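PDB 1GL4: nidogen-1 from Mus musculus, which binds laminin tightly in basement membranes and also binds collagen IV and perlecan, represented here by its G2 fragment, an EGF-like domain followed by a beta-barrel. Local coordinates for residues A[154-159]-A[163-168]; A[40-45]-A[131-136]; A[143-148]-A[173-178]. All coordinates share one frame; numbering follows the deposited sequence.

In the fold
From the N terminus, the EGF-like domain leads into contact 2, where 40-45 meets 131-136 and closes a loop of 85 residues holding the first strands and the helices of the barrel. The chain continues along strand 133-142 into the turn 143-148, where contact 3 opens; that contact closes on 173-178, and contact 1, a tight hairpin end with three residues between its segments, is nested inside it. Contacts 1 and 2 touch, since strands 133-142 and 149-156 are neighbours and Gly157 N lies 2.9 Å from Gly132 O. Contact 3 lies on the opposite side of the chain's centre from contact 2, its centre about 34 Å away.

Contact 1: residues A[154-159]-A[163-168]; sequences QFSGID and HLTIST. With ZN (zinc ion), chain C.
Phe155 and Ile166 run side by side where strands 149-156 and 164-171 pair as a beta hairpin of the GFP-like G2 barrel. Ile166 lays CG1 over one face of the phenyl ring, 4.0 Å from the Phe155 ring centroid and displaced toward the rim, a CH-pi contact. Because CG1 of Ile166 is anti to the backbone N (chi1 -179°) and the chain stays extended, CD1 carries on past the CE2-CZ rim of the ring, within 3.5 Å of Phe155 CZ. Beyond the hairpin the same ring stacks with Phe134 and touches Ile111 and Met115 of helix 107-115.

Gln154 and Ser167 form a regular antiparallel hydrogen-bonded pair, but by the time Ile158 bridges Leu164 the register has slipped by one residue. Thr165 fills the join with its side chain. Its OG1 sits between the backbone N and the carbonyl carbon (chi1 54°), aimed across at the other strand, where it accepts from Ser156 N at 3.0 Å through a bent bond and donates to Gly157 O at 2.9 Å. One hydroxyl therefore does work that backbone groups do farther down the hairpin.

At the tip, Asp159 and His163 are locked twice: Asp159 N donates a nearly straight bond to His163 O, and His163 N comes down on Asp159 OD1 from above the carboxylate plane. Carboxylate and imidazole planes stand 51° apart, both turned to the zinc ion, which Asp159, His161 and His163 bind. The His163 side chain lies about 7 Å from that of His77, which is involved in perlecan binding, and packs on the backbone of another protein chain. Asp159 OD2 binds the zinc at 2.1 Å and His163 ND1 by a longer bond of 2.7 Å.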
loop_
_atom_site.group_PDB
_atom_site.type_symbol
_atom_site.label_atom_id
_atom_site.label_comp_id
_atom_site.label_asym_id
_atom_site.label_seq_id
_atom_site.Cartn_x
_atom_site.Cartn_y
_atom_site.Cartn_z
ATOM N N GLN A 154 -3.240 12.726 -5.674
ATOM C CA GLN A 154 -3.845 13.646 -4.720
ATOM C C GLN A 154 -4.667 12.864 -3.705
ATOM O O GLN A 154 -5.506 12.038 -4.077
ATOM C CB GLN A 154 -4.744 14.649 -5.446
ATOM C CG GLN A 154 -5.455 15.633 -4.520
ATOM C CD GLN A 154 -4.493 16.521 -3.744
ATOM O OE1 GLN A 154 -3.558 17.093 -4.314
ATOM N NE2 GLN A 154 -4.726 16.650 -2.439
ATOM N N PHE A 155 -4.409 13.124 -2.426
ATOM C CA PHE A 155 -5.113 12.465 -1.332
ATOM C C PHE A 155 -5.987 13.519 -0.655
ATOM O O PHE A 155 -5.496 14.586 -0.268
ATOM C CB PHE A 155 -4.110 11.879 -0.337
ATOM C CG PHE A 155 -3.195 10.839 -0.939
ATOM C CD1 PHE A 155 -2.186 11.208 -1.826
ATOM C CD2 PHE A 155 -3.345 9.496 -0.620
ATOM C CE1 PHE A 155 -1.337 10.249 -2.387
ATOM C CE2 PHE A 155 -2.503 8.525 -1.171
ATOM C CZ PHE A 155 -1.498 8.905 -2.058
ATOM N N SER A 156 -7.270 13.214 -0.496
ATOM C CA SER A 156 -8.211 14.176 0.072
ATOM C C SER A 156 -8.884 13.805 1.393
ATOM O O SER A 156 -10.036 14.177 1.624
ATOM C CB SER A 156 -9.295 14.482 -0.971
ATOM O OG SER A 156 -8.716 14.728 -2.240
ATOM N N GLY A 157 -8.173 13.080 2.248
ATOM C CA GLY A 157 -8.722 12.695 3.536
ATOM C C GLY A 157 -9.788 11.617 3.496
ATOM O O GLY A 157 -9.940 10.903 2.499
ATOM N N ILE A 158 -10.524 11.497 4.596
ATOM C CA ILE A 158 -11.592 10.511 4.727
ATOM C C ILE A 158 -12.898 11.120 4.222
ATOM O O ILE A 158 -13.326 12.168 4.710
ATOM C CB ILE A 158 -11.768 10.096 6.200
ATOM C CG1 ILE A 158 -10.432 9.586 6.755
ATOM C CG2 ILE A 158 -12.827 9.003 6.317
ATOM C CD1 ILE A 158 -10.434 9.359 8.250
ATOM N N ASP A 159 -13.536 10.471 3.249
ATOM C CA ASP A 159 -14.778 11.010 2.710
ATOM C C ASP A 159 -16.018 10.648 3.522
ATOM O O ASP A 159 -15.926 10.008 4.570
ATOM C CB ASP A 159 -14.969 10.599 1.239
ATOM C CG ASP A 159 -15.272 9.116 1.062
ATOM O OD1 ASP A 159 -15.705 8.447 2.026
ATOM O OD2 ASP A 159 -15.095 8.625 -0.072
ATOM N N HIS A 163 -14.132 6.283 3.603
ATOM C CA HIS A 163 -13.057 5.809 2.729
ATOM C C HIS A 163 -11.921 6.823 2.685
ATOM O O HIS A 163 -12.173 8.026 2.659
ATOM C CB HIS A 163 -13.552 5.661 1.284
ATOM C CG HIS A 163 -14.673 4.687 1.103
ATOM N ND1 HIS A 163 -15.472 4.686 -0.020
ATOM C CD2 HIS A 163 -15.107 3.662 1.875
ATOM C CE1 HIS A 163 -16.349 3.702 0.067
ATOM N NE2 HIS A 163 -16.148 3.065 1.207
ATOM N N LEU A 164 -10.675 6.354 2.685
ATOM C CA LEU A 164 -9.559 7.285 2.523
ATOM C C LEU A 164 -9.615 7.505 1.008
ATOM O O LEU A 164 -10.113 6.636 0.283
ATOM C CB LEU A 164 -8.223 6.646 2.920
ATOM C CG LEU A 164 -7.828 6.654 4.407
ATOM C CD1 LEU A 164 -7.513 8.073 4.838
ATOM C CD2 LEU A 164 -8.939 6.072 5.265
ATOM N N THR A 165 -9.118 8.638 0.522
ATOM C CA THR A 165 -9.191 8.925 -0.909
ATOM C C THR A 165 -7.855 9.106 -1.624
ATOM O O THR A 165 -6.887 9.604 -1.044
ATOM C CB THR A 165 -10.044 10.179 -1.155
ATOM O OG1 THR A 165 -9.524 11.266 -0.374
ATOM C CG2 THR A 165 -11.494 9.920 -0.756
ATOM N N ILE A 166 -7.813 8.701 -2.894
ATOM C CA ILE A 166 -6.598 8.817 -3.697
ATOM C C ILE A 166 -6.893 8.845 -5.197
ATOM O O ILE A 166 -7.519 7.934 -5.738
ATOM C CB ILE A 166 -5.610 7.655 -3.388
ATOM C CG1 ILE A 166 -4.328 7.811 -4.218
ATOM C CG2 ILE A 166 -6.269 6.308 -3.689
ATOM C CD1 ILE A 166 -3.312 6.683 -4.010
ATOM N N SER A 167 -6.448 9.912 -5.854
ATOM C CA SER A 167 -6.621 10.091 -7.296
ATOM C C SER A 167 -5.240 9.932 -7.949
ATOM O O SER A 167 -4.282 10.583 -7.530
ATOM C CB SER A 167 -7.178 11.488 -7.579
ATOM O OG SER A 167 -7.280 11.729 -8.970
ATOM N N THR A 168 -5.137 9.086 -8.972
ATOM C CA THR A 168 -3.849 8.843 -9.627
ATOM C C THR A 168 -3.800 9.192 -11.115
ATOM O O THR A 168 -4.728 8.902 -11.866
ATOM C CB THR A 168 -3.425 7.361 -9.460
ATOM O OG1 THR A 168 -3.350 7.045 -8.063
ATOM C CG2 THR A 168 -2.054 7.103 -10.106
HETATM ZN ZN ZN C . -16.420 7.094 -0.630
#

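Contact 2: residues A[40-45]-A[131-136]; sequences GRQCVA and GGEFTR
Arg41 turns the side edge of its guanidinium to the carboxylate of Glu133, the two planes only 13° from coplanar although the side chains themselves cross at about a right angle. The grip is two-pronged: Arg41 NE donates to the syn lone pair of Glu133 OE1 at 3.2 Å, and Arg41 NH2 reaches Glu133 OE2 at 3.1 Å, a little out of plane. A bend at chi3 (54°) swings NE and NH2 together onto the acid, making a bidentate salt bridge.

Gln42 takes the third position. Its NE2 meets Glu133 OE2 at 3.1 Å from above the carboxylate plane, on the face opposite to Arg41 NH2, so that one oxygen is held from both faces. The amide is tilted 65° against the carboxylate, and its other end, OE1, accepts from Ile158 N, which fixes which way round the amide lies. Nearer the backbone, Gln42 CG rests against Gly131 O at 3.1 Å, where the chain leaves helix 126-130 with positive phi.

An alanine in place of Glu133 would probably leave the guanidinium without its counter-charge, free to turn, and Gln42 NE2 without its acceptor.

Next along the chain, Cys43 is tied to Cys32 by a disulfide of the EGF-like domain. The contact is a polar, charge-paired junction between that domain and the start of strand 133-142 of the G2 barrel.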
loop_
_atom_site.group_PDB
_atom_site.type_symbol
_atom_site.label_atom_id
_atom_site.label_comp_id
_atom_site.label_asym_id
_atom_site.label_seq_id
_atom_site.Cartn_x
_atom_site.Cartn_y
_atom_site.Cartn_z
ATOM N N GLY A 40 -5.468 15.324 13.639
ATOM C CA GLY A 40 -6.493 16.179 14.221
ATOM C C GLY A 40 -7.667 16.432 13.293
ATOM O O GLY A 40 -8.824 16.353 13.715
ATOM N N ARG A 41 -7.376 16.751 12.033
ATOM C CA ARG A 41 -8.420 16.995 11.042
ATOM C C ARG A 41 -8.977 15.659 10.560
ATOM O O ARG A 41 -10.140 15.561 10.164
ATOM C CB ARG A 41 -7.857 17.778 9.850
ATOM C CG ARG A 41 -7.626 19.263 10.113
ATOM C CD ARG A 41 -6.897 19.916 8.945
ATOM N NE ARG A 41 -7.582 19.678 7.676
ATOM C CZ ARG A 41 -8.690 20.300 7.289
ATOM N NH1 ARG A 41 -9.252 21.216 8.070
ATOM N NH2 ARG A 41 -9.246 19.995 6.123
ATOM N N GLN A 42 -8.127 14.635 10.602
ATOM C CA GLN A 42 -8.486 13.282 10.181
ATOM C C GLN A 42 -7.898 12.319 11.218
ATOM O O GLN A 42 -6.705 12.402 11.544
ATOM C CB GLN A 42 -7.882 12.972 8.802
ATOM C CG GLN A 42 -8.115 14.025 7.709
ATOM C CD GLN A 42 -9.527 14.026 7.158
ATOM O OE1 GLN A 42 -10.218 13.013 7.192
ATOM N NE2 GLN A 42 -9.953 15.164 6.618
ATOM N N CYS A 43 -8.725 11.415 11.738
ATOM C CA CYS A 43 -8.273 10.451 12.745
ATOM C C CYS A 43 -8.891 9.071 12.514
ATOM O O CYS A 43 -10.024 8.972 12.054
ATOM C CB CYS A 43 -8.656 10.926 14.156
ATOM S SG CYS A 43 -8.077 12.590 14.631
ATOM N N VAL A 44 -8.137 8.016 12.828
ATOM C CA VAL A 44 -8.628 6.640 12.701
ATOM C C VAL A 44 -8.237 5.866 13.963
ATOM O O VAL A 44 -7.211 6.152 14.584
ATOM C CB VAL A 44 -8.042 5.917 11.457
ATOM C CG1 VAL A 44 -8.493 6.619 10.184
ATOM C CG2 VAL A 44 -6.522 5.876 11.531
ATOM N N ALA A 45 -9.065 4.898 14.350
ATOM C CA ALA A 45 -8.811 4.097 15.544
ATOM C C ALA A 45 -7.595 3.191 15.402
ATOM O O ALA A 45 -7.375 2.597 14.349
ATOM C CB ALA A 45 -10.041 3.254 15.873
ATOM N N GLY A 131 -2.490 13.233 7.754
ATOM C CA GLY A 131 -3.913 12.988 7.900
ATOM C C GLY A 131 -4.519 12.522 6.582
ATOM O O GLY A 131 -5.736 12.582 6.385
ATOM N N GLY A 132 -3.673 12.056 5.667
ATOM C CA GLY A 132 -4.173 11.589 4.385
ATOM C C GLY A 132 -4.611 12.712 3.461
ATOM O O GLY A 132 -5.382 12.493 2.530
ATOM N N GLU A 133 -4.136 13.924 3.737
ATOM C CA GLU A 133 -4.443 15.089 2.915
ATOM C C GLU A 133 -3.105 15.606 2.398
ATOM O O GLU A 133 -2.403 16.321 3.107
ATOM C CB GLU A 133 -5.126 16.178 3.758
ATOM C CG GLU A 133 -6.451 15.762 4.397
ATOM C CD GLU A 133 -6.969 16.789 5.403
ATOM O OE1 GLU A 133 -6.231 17.149 6.345
ATOM O OE2 GLU A 133 -8.120 17.231 5.259
ATOM N N PHE A 134 -2.737 15.230 1.176
ATOM C CA PHE A 134 -1.462 15.670 0.614
ATOM C C PHE A 134 -1.371 15.419 -0.884
ATOM O O PHE A 134 -2.213 14.731 -1.464
ATOM C CB PHE A 134 -0.288 14.967 1.330
ATOM C CG PHE A 134 -0.217 13.464 1.099
ATOM C CD1 PHE A 134 0.615 12.930 0.114
ATOM C CD2 PHE A 134 -0.960 12.588 1.891
ATOM C CE1 PHE A 134 0.709 11.551 -0.077
ATOM C CE2 PHE A 134 -0.874 11.202 1.708
ATOM C CZ PHE A 134 -0.036 10.680 0.722
ATOM N N THR A 135 -0.352 16.006 -1.505
ATOM C CA THR A 135 -0.110 15.839 -2.935
ATOM C C THR A 135 1.247 15.161 -3.093
ATOM O O THR A 135 2.205 15.514 -2.401
ATOM C CB THR A 135 -0.044 17.194 -3.671
ATOM O OG1 THR A 135 -1.286 17.890 -3.515
ATOM C CG2 THR A 135 0.232 16.977 -5.157
ATOM N N ARG A 136 1.321 14.192 -4.000
ATOM C CA ARG A 136 2.554 13.465 -4.266
ATOM C C ARG A 136 2.946 13.630 -5.729
ATOM O O ARG A 136 2.184 13.250 -6.621
ATOM C CB ARG A 136 2.377 11.968 -3.973
ATOM C CG ARG A 136 3.633 11.121 -4.231
ATOM C CD ARG A 136 3.300 9.662 -4.583
ATOM N NE ARG A 136 4.470 8.785 -4.494
ATOM C CZ ARG A 136 4.472 7.495 -4.827
ATOM N NH1 ARG A 136 3.365 6.920 -5.285
ATOM N NH2 ARG A 136 5.578 6.768 -4.674
#

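Contact 3: residues A[143-148]-A[173-178]; sequences LGHPGK and RVPQIP
His145 and Pro175 meet at about a right angle, the proline ring bringing CG over one face of the imidazole. Pro175 CG stands 4.0 Å from the centroid of the His145 ring, off centre toward the CG-CD2 side, where each of those His145 atoms is 3.7 Å away: a CH-pi contact. Next to it, the aliphatic stem of Arg173 passes Pro146, with Arg173 CD 3.6 Å from Pro146 O. One backbone bond joins the two segments, Arg173 N to Lys148 O at 3.0 Å; the N-H points well at the oxygen but arrives from above the carbonyl plane.

The next shell sets these groups in place. Arg173 starts out extended, CG anti to the backbone N (chi1 179°), then bends at chi3, and its NH1 is hydrogen-bonded to the carbonyl oxygens of Gly63 and Ser65, so the charged end is anchored while the stem borders the turn. Lys148 contributes its backbone O; its NZ is in a salt bridge with Glu139. Pro175 also packs on Phe142 of strand 133-142, and Val174 before it is backbone-bonded to Phe61 and Gly63, which ties this short strand to strand 49-62.

Together they hold the turn between strands 133-142 and 149-156 against strand 173-174, a surface loop contact at one end of the G2 beta-barrel.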
loop_
_atom_site.group_PDB
_atom_site.type_symbol
_atom_site.label_atom_id
_atom_site.label_comp_id
_atom_site.label_asym_id
_atom_site.label_seq_id
_atom_site.Cartn_x
_atom_site.Cartn_y
_atom_site.Cartn_z
ATOM N N LEU A 143 17.191 3.597 -16.027
ATOM C CA LEU A 143 18.533 3.793 -16.563
ATOM C C LEU A 143 18.810 3.019 -17.850
ATOM O O LEU A 143 18.639 1.805 -17.910
ATOM C CB LEU A 143 19.578 3.435 -15.498
ATOM C CG LEU A 143 19.380 4.069 -14.113
ATOM C CD1 LEU A 143 20.661 3.896 -13.301
ATOM C CD2 LEU A 143 19.035 5.547 -14.243
ATOM N N GLY A 144 19.232 3.745 -18.882
ATOM C CA GLY A 144 19.534 3.125 -20.162
ATOM C C GLY A 144 18.378 3.167 -21.146
ATOM O O GLY A 144 18.515 2.737 -22.289
ATOM N N HIS A 145 17.237 3.695 -20.710
ATOM C CA HIS A 145 16.056 3.779 -21.567
ATOM C C HIS A 145 15.585 5.230 -21.733
ATOM O O HIS A 145 15.756 6.044 -20.836
ATOM C CB HIS A 145 14.952 2.902 -20.967
ATOM C CG HIS A 145 15.351 1.466 -20.824
ATOM N ND1 HIS A 145 15.454 0.611 -21.901
ATOM C CD2 HIS A 145 15.727 0.749 -19.739
ATOM C CE1 HIS A 145 15.876 -0.570 -21.487
ATOM N NE2 HIS A 145 16.048 -0.513 -20.178
ATOM N N PRO A 146 14.967 5.557 -22.883
ATOM C CA PRO A 146 14.460 6.895 -23.228
ATOM C C PRO A 146 13.311 7.445 -22.384
ATOM O O PRO A 146 12.412 6.709 -21.991
ATOM C CB PRO A 146 14.033 6.743 -24.695
ATOM C CG PRO A 146 14.735 5.504 -25.161
ATOM C CD PRO A 146 14.667 4.613 -23.970
ATOM N N GLY A 147 13.348 8.753 -22.140
ATOM C CA GLY A 147 12.300 9.422 -21.386
ATOM C C GLY A 147 12.166 9.068 -19.918
ATOM O O GLY A 147 13.133 8.683 -19.265
ATOM N N LYS A 148 10.946 9.196 -19.403
ATOM C CA LYS A 148 10.667 8.901 -18.004
ATOM C C LYS A 148 9.165 8.818 -17.779
ATOM O O LYS A 148 8.372 9.161 -18.657
ATOM C CB LYS A 148 11.246 10.002 -17.113
ATOM C CG LYS A 148 10.646 11.384 -17.368
ATOM C CD LYS A 148 11.321 12.443 -16.507
ATOM C CE LYS A 148 10.759 13.834 -16.777
ATOM N NZ LYS A 148 11.471 14.873 -15.968
ATOM N N ARG A 173 6.856 7.341 -20.544
ATOM C CA ARG A 173 7.306 6.139 -21.236
ATOM C C ARG A 173 7.984 5.150 -20.291
ATOM O O ARG A 173 8.730 5.547 -19.395
ATOM C CB ARG A 173 8.281 6.542 -22.356
ATOM C CG ARG A 173 8.875 5.382 -23.173
ATOM C CD ARG A 173 9.806 5.911 -24.270
ATOM N NE ARG A 173 9.124 6.829 -25.185
ATOM C CZ ARG A 173 8.354 6.450 -26.202
ATOM N NH1 ARG A 173 8.164 5.160 -26.458
ATOM N NH2 ARG A 173 7.752 7.364 -26.954
ATOM N N VAL A 174 7.701 3.866 -20.487
ATOM C CA VAL A 174 8.310 2.800 -19.689
ATOM C C VAL A 174 8.835 1.724 -20.633
ATOM O O VAL A 174 8.307 1.544 -21.736
ATOM C CB VAL A 174 7.297 2.137 -18.718
ATOM C CG1 VAL A 174 6.762 3.175 -17.723
ATOM C CG2 VAL A 174 6.155 1.502 -19.503
ATOM N N PRO A 175 9.891 1.002 -20.220
ATOM C CA PRO A 175 10.467 -0.060 -21.054
ATOM C C PRO A 175 9.454 -1.201 -21.200
ATOM O O PRO A 175 8.594 -1.393 -20.336
ATOM C CB PRO A 175 11.701 -0.504 -20.263
ATOM C CG PRO A 175 12.019 0.672 -19.372
ATOM C CD PRO A 175 10.655 1.168 -18.972
ATOM N N GLN A 176 9.557 -1.959 -22.283
ATOM C CA GLN A 176 8.635 -3.068 -22.506
ATOM C C GLN A 176 9.056 -4.341 -21.786
ATOM O O GLN A 176 10.221 -4.741 -21.832
ATOM C CB GLN A 176 8.518 -3.370 -23.995
ATOM C CG GLN A 176 7.554 -4.497 -24.318
ATOM C CD GLN A 176 7.536 -4.820 -25.793
ATOM O OE1 GLN A 176 8.518 -5.328 -26.342
ATOM N NE2 GLN A 176 6.426 -4.515 -26.449
ATOM N N ILE A 177 8.094 -4.968 -21.118
ATOM C CA ILE A 177 8.322 -6.227 -20.423
ATOM C C ILE A 177 7.539 -7.273 -21.215
ATOM O O ILE A 177 6.376 -7.054 -21.558
ATOM C CB ILE A 177 7.832 -6.149 -18.958
ATOM C CG1 ILE A 177 8.847 -5.354 -18.137
ATOM C CG2 ILE A 177 7.650 -7.545 -18.378
ATOM C CD1 ILE A 177 8.579 -5.329 -16.677
ATOM N N PRO A 178 8.175 -8.410 -21.541
ATOM C CA PRO A 178 7.532 -9.487 -22.306
ATOM C C PRO A 178 6.208 -9.967 -21.717
ATOM O O PRO A 178 6.065 -10.074 -20.506
ATOM C CB PRO A 178 8.582 -10.599 -22.294
ATOM C CG PRO A 178 9.882 -9.837 -22.233
ATOM C CD PRO A 178 9.566 -8.765 -21.207
#